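Local coordinates for protein cleavage stimulation factor 77 (Encephalitozoon cuniculi, PDB 2UY1) that is probably an mRNA-binding nuclear protein of the Suppressor of forked family, a helical-repeat subunit associated with cleavage of pre-mRNA 3' ends before polyadenylation, at residues R177-E182 / F200-I205; V215-S220 / G437-F442. One frame throughout, in Å; residues are numbered along the deposited sequence.

Contact 1 (R177-E182 / F200-I205)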
loop_
_atom_site.group_PDB
_atom_site.type_symbol
_atom_site.label_atom_id
_atom_site.label_comp_id
_atom_site.label_asym_id
_atom_site.label_seq_id
_atom_site.Cartn_x
_atom_site.Cartn_y
_atom_site.Cartn_z
ATOM N N ARG B 177 22.236 17.200 -14.527
ATOM C CA ARG B 177 23.519 16.675 -14.049
ATOM C C ARG B 177 24.719 17.585 -14.350
ATOM O O ARG B 177 25.551 17.838 -13.471
ATOM C CB ARG B 177 23.749 15.277 -14.628
ATOM C CG ARG B 177 23.099 14.142 -13.822
ATOM C CD ARG B 177 23.389 12.798 -14.447
ATOM N NE ARG B 177 22.533 11.743 -13.900
ATOM C CZ ARG B 177 21.619 11.061 -14.594
ATOM N NH1 ARG B 177 21.427 11.292 -15.893
ATOM N NH2 ARG B 177 20.898 10.118 -13.993
ATOM N N LEU B 178 24.782 18.093 -15.581
ATOM C CA LEU B 178 25.826 19.041 -15.988
ATOM C C LEU B 178 25.823 20.312 -15.142
ATOM O O LEU B 178 26.874 20.726 -14.617
ATOM C CB LEU B 178 25.731 19.378 -17.485
ATOM C CG LEU B 178 26.683 20.445 -18.107
ATOM C CD1 LEU B 178 28.143 19.933 -18.158
ATOM C CD2 LEU B 178 26.244 20.859 -19.504
ATOM N N ILE B 179 24.649 20.931 -15.021
ATOM C CA ILE B 179 24.450 22.093 -14.174
ATOM C C ILE B 179 25.010 21.889 -12.767
ATOM O O ILE B 179 25.826 22.713 -12.302
ATOM C CB ILE B 179 22.941 22.519 -14.094
ATOM C CG1 ILE B 179 22.532 23.266 -15.366
ATOM C CG2 ILE B 179 22.657 23.419 -12.835
ATOM C CD1 ILE B 179 21.023 23.378 -15.578
ATOM N N ASP B 180 24.562 20.816 -12.112
ATOM C CA ASP B 180 25.012 20.472 -10.742
ATOM C C ASP B 180 26.538 20.299 -10.607
ATOM O O ASP B 180 27.132 20.800 -9.666
ATOM C CB ASP B 180 24.330 19.198 -10.250
ATOM C CG ASP B 180 22.819 19.312 -10.162
ATOM O OD1 ASP B 180 22.284 20.369 -9.728
ATOM O OD2 ASP B 180 22.164 18.308 -10.535
ATOM N N LEU B 181 27.141 19.560 -11.536
ATOM C CA LEU B 181 28.600 19.366 -11.603
ATOM C C LEU B 181 29.364 20.699 -11.692
ATOM O O LEU B 181 30.352 20.882 -10.971
ATOM C CB LEU B 181 28.986 18.434 -12.787
ATOM C CG LEU B 181 30.456 18.395 -13.294
ATOM C CD1 LEU B 181 31.203 17.303 -12.632
ATOM C CD2 LEU B 181 30.554 18.235 -14.804
ATOM N N GLU B 182 28.918 21.601 -12.582
ATOM C CA GLU B 182 29.511 22.945 -12.753
ATOM C C GLU B 182 29.254 23.906 -11.605
ATOM O O GLU B 182 30.088 24.784 -11.312
ATOM C CB GLU B 182 29.038 23.602 -14.062
ATOM C CG GLU B 182 29.669 23.044 -15.348
ATOM C CD GLU B 182 31.193 23.235 -15.441
ATOM O OE1 GLU B 182 31.738 24.212 -14.857
ATOM O OE2 GLU B 182 31.843 22.419 -16.126
ATOM N N PHE B 200 26.138 30.585 -19.963
ATOM C CA PHE B 200 26.252 29.858 -21.231
ATOM C C PHE B 200 25.558 28.514 -21.136
ATOM O O PHE B 200 24.787 28.141 -22.026
ATOM C CB PHE B 200 27.716 29.632 -21.667
ATOM C CG PHE B 200 27.844 28.603 -22.729
ATOM C CD1 PHE B 200 27.647 28.941 -24.064
ATOM C CD2 PHE B 200 28.075 27.290 -22.407
ATOM C CE1 PHE B 200 27.712 27.978 -25.039
ATOM C CE2 PHE B 200 28.147 26.297 -23.392
ATOM C CZ PHE B 200 27.981 26.641 -24.698
ATOM N N ILE B 201 25.886 27.764 -20.077
ATOM C CA ILE B 201 25.361 26.409 -19.903
ATOM C C ILE B 201 23.831 26.435 -19.860
ATOM O O ILE B 201 23.203 25.688 -20.590
ATOM C CB ILE B 201 26.046 25.683 -18.661
ATOM C CG1 ILE B 201 27.504 25.293 -19.024
ATOM C CG2 ILE B 201 25.237 24.507 -18.150
ATOM C CD1 ILE B 201 28.288 24.520 -17.932
ATOM N N HIS B 202 23.235 27.311 -19.045
ATOM C CA HIS B 202 21.767 27.399 -18.926
ATOM C C HIS B 202 21.098 27.874 -20.242
ATOM O O HIS B 202 20.064 27.344 -20.651
ATOM C CB HIS B 202 21.352 28.363 -17.805
ATOM C CG HIS B 202 21.530 27.813 -16.417
ATOM N ND1 HIS B 202 22.651 28.069 -15.649
ATOM C CD2 HIS B 202 20.719 27.034 -15.656
ATOM C CE1 HIS B 202 22.546 27.431 -14.491
ATOM N NE2 HIS B 202 21.379 26.807 -14.464
ATOM N N ASN B 203 21.689 28.858 -20.907
ATOM C CA ASN B 203 21.134 29.314 -22.196
ATOM C C ASN B 203 21.250 28.269 -23.283
ATOM O O ASN B 203 20.295 28.049 -24.037
ATOM C CB ASN B 203 21.813 30.589 -22.656
ATOM C CG ASN B 203 21.262 31.792 -21.987
ATOM O OD1 ASN B 203 21.961 32.470 -21.228
ATOM N ND2 ASN B 203 19.989 32.067 -22.227
ATOM N N TYR B 204 22.421 27.640 -23.395
ATOM C CA TYR B 204 22.599 26.540 -24.361
ATOM C C TYR B 204 21.567 25.449 -24.053
ATOM O O TYR B 204 20.962 24.928 -24.955
ATOM C CB TYR B 204 24.003 25.942 -24.281
ATOM C CG TYR B 204 24.245 24.801 -25.243
ATOM C CD1 TYR B 204 24.638 25.072 -26.573
ATOM C CD2 TYR B 204 24.096 23.473 -24.860
ATOM C CE1 TYR B 204 24.861 24.065 -27.479
ATOM C CE2 TYR B 204 24.330 22.440 -25.797
ATOM C CZ TYR B 204 24.713 22.770 -27.110
ATOM O OH TYR B 204 24.979 21.829 -28.092
ATOM N N ILE B 205 21.375 25.100 -22.784
ATOM C CA ILE B 205 20.312 24.144 -22.412
ATOM C C ILE B 205 18.885 24.614 -22.797
ATOM O O ILE B 205 18.060 23.815 -23.237
ATOM C CB ILE B 205 20.374 23.753 -20.928
ATOM C CG1 ILE B 205 21.709 23.073 -20.610
ATOM C CG2 ILE B 205 19.186 22.859 -20.563
ATOM C CD1 ILE B 205 22.028 22.979 -19.116
#
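I201 meets L178, I179 and E182 through the two arms of its branched side chain. Its CG2 methyl packs against CD2 of L178 at 4.0 Å and lies at a similar distance from CG1 of I179. The longer arm goes to E182: with CG1 of I201 set beside the backbone N (chi1 -73°), its CD1 reaches CG of E182 at 3.3 Å, a tight fit made on the aliphatic stem of the acid. I179 sends its own longer arm to I205, one helical turn beyond I201, the CD1 atoms of I179 and I205 lying 3.7 Å apart.

The two helices, 173-184 and 193-208, run antiparallel, with segment axes 10.6 Å apart at 175° to each other. Such antiparallel pairs are the building material of the HAT-type, TPR-like repeats found in this family, and the interface here is buried and mainly aliphatic.

One aromatic group joins in. I179 crosses H202 at about a right angle, and its CG1 makes an off-centre CH-pi contact, 4.2 Å from the centroid of the H202 ring. CD1 of I179 comes closer to the ring atoms, 3.6 Å from NE2 of H202. The imidazole is steadied by a hydrogen bond from ND1 to the carbonyl of M198 on its own helix, and the ring of Y222 stacks on it.

A bend at chi2 (-63°) leaves CG of E182 against I201 while the carboxylate goes on to a salt bridge with R197, tying the same two helices beyond segment 200-205; the carbonyl O of E182 also accepts a hydrogen bond from NE2 of H194.

Contact 2 (V215-S220 / G437-F442)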
loop_
_atom_site.group_PDB
_atom_site.type_symbol
_atom_site.label_atom_id
_atom_site.label_comp_id
_atom_site.label_asym_id
_atom_site.label_seq_id
_atom_site.Cartn_x
_atom_site.Cartn_y
_atom_site.Cartn_z
ATOM N N VAL B 215 13.836 23.282 -17.927
ATOM C CA VAL B 215 15.023 24.073 -18.233
ATOM C C VAL B 215 14.874 25.511 -17.744
ATOM O O VAL B 215 15.819 26.103 -17.221
ATOM C CB VAL B 215 15.319 24.084 -19.744
ATOM C CG1 VAL B 215 15.781 22.710 -20.205
ATOM C CG2 VAL B 215 14.089 24.529 -20.522
ATOM N N TYR B 216 13.679 26.065 -17.919
ATOM C CA TYR B 216 13.399 27.459 -17.559
ATOM C C TYR B 216 13.395 27.581 -16.056
ATOM O O TYR B 216 13.888 28.571 -15.524
ATOM C CB TYR B 216 12.058 27.921 -18.165
ATOM C CG TYR B 216 12.063 27.841 -19.666
ATOM C CD1 TYR B 216 12.475 28.935 -20.446
ATOM C CD2 TYR B 216 11.739 26.638 -20.326
ATOM C CE1 TYR B 216 12.540 28.844 -21.871
ATOM C CE2 TYR B 216 11.801 26.544 -21.721
ATOM C CZ TYR B 216 12.198 27.643 -22.471
ATOM O OH TYR B 216 12.221 27.562 -23.850
ATOM N N PHE B 217 12.830 26.595 -15.364
ATOM C CA PHE B 217 12.889 26.582 -13.885
ATOM C C PHE B 217 14.356 26.467 -13.387
ATOM O O PHE B 217 14.700 27.103 -12.401
ATOM C CB PHE B 217 12.000 25.468 -13.292
ATOM C CG PHE B 217 12.256 25.183 -11.787
ATOM C CD1 PHE B 217 11.491 25.804 -10.816
ATOM C CD2 PHE B 217 13.301 24.300 -11.376
ATOM C CE1 PHE B 217 11.706 25.525 -9.431
ATOM C CE2 PHE B 217 13.576 24.044 -10.018
ATOM C CZ PHE B 217 12.792 24.680 -9.028
ATOM N N PHE B 218 15.192 25.630 -14.038
ATOM C CA PHE B 218 16.611 25.478 -13.628
ATOM C C PHE B 218 17.358 26.825 -13.629
ATOM O O PHE B 218 17.992 27.215 -12.638
ATOM C CB PHE B 218 17.424 24.577 -14.567
ATOM C CG PHE B 218 16.991 23.131 -14.641
ATOM C CD1 PHE B 218 16.230 22.504 -13.640
ATOM C CD2 PHE B 218 17.439 22.366 -15.707
ATOM C CE1 PHE B 218 15.861 21.139 -13.742
ATOM C CE2 PHE B 218 17.091 21.024 -15.803
ATOM C CZ PHE B 218 16.287 20.418 -14.828
ATOM N N TYR B 219 17.272 27.529 -14.754
ATOM C CA TYR B 219 17.881 28.867 -14.923
ATOM C C TYR B 219 17.263 29.908 -14.022
ATOM O O TYR B 219 17.979 30.714 -13.403
ATOM C CB TYR B 219 17.793 29.319 -16.394
ATOM C CG TYR B 219 18.769 30.427 -16.795
ATOM C CD1 TYR B 219 19.943 30.636 -16.085
ATOM C CD2 TYR B 219 18.564 31.182 -17.946
ATOM C CE1 TYR B 219 20.868 31.592 -16.473
ATOM C CE2 TYR B 219 19.457 32.187 -18.327
ATOM C CZ TYR B 219 20.595 32.382 -17.613
ATOM O OH TYR B 219 21.483 33.374 -17.993
ATOM N N SER B 220 15.938 29.939 -13.947
ATOM C CA SER B 220 15.273 30.878 -13.048
ATOM C C SER B 220 15.850 30.752 -11.621
ATOM O O SER B 220 16.178 31.760 -10.967
ATOM C CB SER B 220 13.758 30.598 -13.053
ATOM O OG SER B 220 13.087 31.362 -12.040
ATOM N N GLY B 437 15.925 17.522 -8.556
ATOM C CA GLY B 437 15.421 17.415 -7.186
ATOM C C GLY B 437 14.609 18.608 -6.756
ATOM O O GLY B 437 13.472 18.454 -6.271
ATOM N N ARG B 438 15.169 19.804 -6.952
ATOM C CA ARG B 438 14.498 21.063 -6.624
ATOM C C ARG B 438 13.172 21.236 -7.379
ATOM O O ARG B 438 12.160 21.635 -6.806
ATOM C CB ARG B 438 15.443 22.256 -6.864
ATOM C CG ARG B 438 16.472 22.386 -5.763
ATOM C CD ARG B 438 17.589 23.346 -6.098
ATOM N NE ARG B 438 18.696 23.250 -5.130
ATOM C CZ ARG B 438 18.820 23.972 -4.001
ATOM N NH1 ARG B 438 17.885 24.867 -3.639
ATOM N NH2 ARG B 438 19.899 23.818 -3.235
ATOM N N TYR B 439 13.212 20.966 -8.677
ATOM C CA TYR B 439 12.046 21.003 -9.525
ATOM C C TYR B 439 10.979 20.088 -8.983
ATOM O O TYR B 439 9.846 20.512 -8.903
ATOM C CB TYR B 439 12.414 20.556 -10.967
ATOM C CG TYR B 439 11.207 20.253 -11.845
ATOM C CD1 TYR B 439 10.459 21.287 -12.440
ATOM C CD2 TYR B 439 10.810 18.937 -12.068
ATOM C CE1 TYR B 439 9.383 21.007 -13.236
ATOM C CE2 TYR B 439 9.735 18.652 -12.846
ATOM C CZ TYR B 439 9.004 19.692 -13.417
ATOM O OH TYR B 439 7.932 19.378 -14.224
ATOM N N HIS B 440 11.331 18.826 -8.669
ATOM C CA HIS B 440 10.331 17.895 -8.135
ATOM C C HIS B 440 9.763 18.312 -6.823
ATOM O O HIS B 440 8.593 18.126 -6.591
ATOM C CB HIS B 440 10.776 16.424 -8.149
ATOM C CG HIS B 440 10.852 15.866 -9.527
ATOM N ND1 HIS B 440 11.872 15.827 -10.416
ATOM C CD2 HIS B 440 9.746 15.373 -10.184
ATOM C CE1 HIS B 440 11.392 15.241 -11.557
ATOM N NE2 HIS B 440 10.097 14.997 -11.401
ATOM N N CYS B 441 10.565 18.962 -6.000
ATOM C CA CYS B 441 10.079 19.630 -4.793
ATOM C C CYS B 441 8.980 20.633 -5.065
ATOM O O CYS B 441 8.004 20.661 -4.356
ATOM C CB CYS B 441 11.218 20.267 -3.987
ATOM S SG CYS B 441 12.277 19.085 -3.068
ATOM N N PHE B 442 9.130 21.468 -6.102
ATOM C CA PHE B 442 8.117 22.432 -6.423
ATOM C C PHE B 442 6.937 21.683 -7.012
ATOM O O PHE B 442 5.823 21.900 -6.565
ATOM C CB PHE B 442 8.660 23.495 -7.402
ATOM C CG PHE B 442 9.366 24.637 -6.738
ATOM C CD1 PHE B 442 8.745 25.850 -6.593
ATOM C CD2 PHE B 442 10.686 24.502 -6.288
ATOM C CE1 PHE B 442 9.380 26.923 -5.970
ATOM C CE2 PHE B 442 11.319 25.545 -5.662
ATOM C CZ PHE B 442 10.651 26.778 -5.512
#
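F217 and Y439 share the same first torsion, CG lying opposite the backbone N (chi1 167° in both), whereas CG of F442 sits beside its own N. F217 points toward helix 434-446, and its ring enters between Y439 and F442, which are three residues apart along that helix. The three rings form an aromatic cluster of two edge-to-face pairs. In one, F217 presents its edge to a face of F442, with CE1 of F217 3.5 Å from CD2 of F442. The planes of this pair stand at 64°. In the other, F217 is the acceptor: Y439 turns an edge to its face, the planes at 71° and the centroids of the F217 and Y439 rings 6.0 Å apart.

The F217 ring also touches the helix backbone, CE2 lying 3.4 Å from N of Y439, while CB of Y439 is 3.8 Å from the same CE2. R438 contributes its carbonyl O, 3.8 Å from CZ of F217, and from its side chain CB, 4.1 Å from CE2 of F217. Its extended chain then leads away to an acidic side chain of another chain of the assembly, which pairs with NH1 in a salt bridge outside the two segments.

The segments cross at roughly a right angle, so helix 434-446 lies across helix 213-225 instead of alongside it. Helix 247-255 borders the same cluster, with Y251 meeting the F217 ring, F247 touching Y439 and F442, and V255 packing on F442.

Both contacts are buried, but the centre of contact 2 is about 6 Å from the centre of the chain, that of contact 1 about 17 Å. Contact 1 joins helices close in sequence and nearly antiparallel, through aliphatic side chains and one imidazole. Contact 2 brings together segments 217 residues apart, and aromatic rings dominate where the helices cross; it also borders another chain of the assembly, which no residue of contact 1 touches. They share no helix, yet helices 193-208 and 213-225 are consecutive and pack directly, H202 on Y219 and I205 on V215. Helix 173-184 also reaches helix 213-225, through I179 on F218. The contact centres are about 13 Å apart.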